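Local coordinates for protein putative primosome component (Streptococcus pyogenes serotype M3, PDB 2QGZ) that probably serves as a P-loop ATPase of the primosome that loads the replicative helicase onto DNA, at residues A171-L176 with T184-F189. Residues are numbered along the deposited sequence; the frame is centred on the assembly and turned at random.
Sequences AMAHEL and TTLLHF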
# COMPACT_ATOMS: atom_id res chain seq x y z
N ALA A 171 -0.98 9.10 4.14
CA ALA A 171 -0.68 10.51 3.97
C ALA A 171 -0.26 10.77 2.52
O ALA A 171 -0.53 11.84 1.96
CB ALA A 171 0.42 10.94 4.92
N MET A 172 0.43 9.80 1.94
CA MET A 172 0.87 9.91 0.55
C MET A 172 -0.37 9.92 -0.34
O MET A 172 -0.46 10.71 -1.28
CB MET A 172 1.77 8.72 0.17
CG MET A 172 2.34 8.77 -1.24
SD MET A 172 3.06 7.18 -1.76
CE MET A 172 1.54 6.17 -1.89
N ALA A 173 -1.34 9.05 -0.04
CA ALA A 173 -2.58 8.97 -0.82
C ALA A 173 -3.35 10.29 -0.74
O ALA A 173 -3.95 10.74 -1.72
CB ALA A 173 -3.46 7.82 -0.32
N HIS A 174 -3.34 10.90 0.44
CA HIS A 174 -4.05 12.16 0.64
C HIS A 174 -3.39 13.29 -0.15
O HIS A 174 -4.07 14.15 -0.69
CB HIS A 174 -4.09 12.51 2.12
CG HIS A 174 -5.07 13.58 2.45
ND1 HIS A 174 -4.84 14.92 2.20
CD2 HIS A 174 -6.31 13.51 3.00
CE1 HIS A 174 -5.89 15.62 2.58
NE2 HIS A 174 -6.80 14.79 3.06
N GLU A 175 -2.06 13.27 -0.23
CA GLU A 175 -1.33 14.29 -0.96
C GLU A 175 -1.48 14.08 -2.47
O GLU A 175 -1.51 15.05 -3.24
CB GLU A 175 0.14 14.25 -0.54
CG GLU A 175 0.95 15.46 -0.92
CD GLU A 175 0.58 16.71 -0.13
OE1 GLU A 175 0.06 16.59 1.00
OE2 GLU A 175 0.84 17.82 -0.64
N LEU A 176 -1.56 12.83 -2.90
CA LEU A 176 -1.74 12.51 -4.32
C LEU A 176 -3.10 13.01 -4.79
O LEU A 176 -3.24 13.51 -5.90
CB LEU A 176 -1.64 11.01 -4.56
CG LEU A 176 -0.25 10.46 -4.85
CD1 LEU A 176 -0.31 8.95 -5.04
CD2 LEU A 176 0.31 11.13 -6.08
N THR A 184 -6.68 6.63 -4.92
CA THR A 184 -5.83 5.61 -4.34
C THR A 184 -6.75 4.70 -3.56
O THR A 184 -7.79 5.13 -3.07
CB THR A 184 -4.79 6.21 -3.36
OG1 THR A 184 -3.86 7.04 -4.08
CG2 THR A 184 -4.01 5.11 -2.66
N THR A 185 -6.37 3.43 -3.45
CA THR A 185 -7.15 2.48 -2.68
C THR A 185 -6.25 1.92 -1.60
O THR A 185 -5.16 1.42 -1.88
CB THR A 185 -7.68 1.32 -3.54
OG1 THR A 185 -8.63 1.81 -4.48
CG2 THR A 185 -8.36 0.28 -2.65
N LEU A 186 -6.72 2.04 -0.36
CA LEU A 186 -5.99 1.52 0.80
C LEU A 186 -6.77 0.27 1.18
O LEU A 186 -7.96 0.34 1.48
CB LEU A 186 -6.03 2.55 1.92
CG LEU A 186 -5.44 3.91 1.55
CD1 LEU A 186 -5.92 4.98 2.53
CD2 LEU A 186 -3.94 3.82 1.56
N LEU A 187 -6.11 -0.86 1.16
CA LEU A 187 -6.76 -2.12 1.44
C LEU A 187 -6.09 -2.95 2.53
O LEU A 187 -4.88 -3.15 2.51
CB LEU A 187 -6.83 -2.91 0.13
CG LEU A 187 -7.24 -4.38 0.08
CD1 LEU A 187 -7.79 -4.67 -1.31
CD2 LEU A 187 -6.04 -5.27 0.39
N HIS A 188 -6.87 -3.41 3.50
CA HIS A 188 -6.32 -4.23 4.57
C HIS A 188 -6.34 -5.67 4.04
O HIS A 188 -7.37 -6.33 4.08
CB HIS A 188 -7.18 -4.12 5.84
CG HIS A 188 -6.57 -4.79 7.03
ND1 HIS A 188 -7.17 -5.85 7.68
CD2 HIS A 188 -5.41 -4.56 7.69
CE1 HIS A 188 -6.40 -6.23 8.69
NE2 HIS A 188 -5.33 -5.47 8.71
N PHE A 189 -5.19 -6.13 3.56
CA PHE A 189 -5.08 -7.47 2.97
C PHE A 189 -5.70 -8.64 3.74
O PHE A 189 -6.52 -9.37 3.19
CB PHE A 189 -3.61 -7.80 2.66
CG PHE A 189 -3.47 -9.00 1.77
CD1 PHE A 189 -3.89 -8.95 0.44
CD2 PHE A 189 -2.98 -10.21 2.27
CE1 PHE A 189 -3.83 -10.08 -0.37
CE2 PHE A 189 -2.92 -11.34 1.47
CZ PHE A 189 -3.34 -11.28 0.15
O HOH W 1 -5.48 9.25 -3.80
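The helix that follows the probable Walker A loop, residues 165-179, packs here against strand 184-188, the next strand along the chain and a neighbour of 109-112 and 217-221 in the parallel sheet of this P-loop NTPase fold. Helix and strand run nearly antiparallel, at 162°, and the axes of the two short segments pass 9.1 Å apart at closest approach. A173 and T184 carry most of the contact. The methyl of A173 points at the strand, and its CB lies 3.6 Å from CG2 of T184, with CB of the threonine scarcely farther off. The chi1 of T184 (-66°) puts OG1 beside the backbone N and leaves CG2 anti to that nitrogen, against the alanine. The hydroxyl donates to a water (T184 OG1 to water O, 2.8 Å), and the water in turn donates to the carbonyl oxygen of A173 at 3.0 Å, bridging helix backbone and strand side chain without a direct hydrogen bond between them. On the two sides of this pair the contact thins out: L186 brings CD2 to 4.4 Å from CB of A173, and L176, whose side chain crosses that of T184 at about a right angle, approaches OG1 with its CD1 at 4.1 Å. L186 also packs on I109, L111 and I219 of the flanking strands, while L176 reaches F143 of helix 131-146. T184 thus meets the helix in two ways within a buried interface: its methyl packs against the alanine, and its hydroxyl has its proton engaged by a water that also donates to a helix carbonyl.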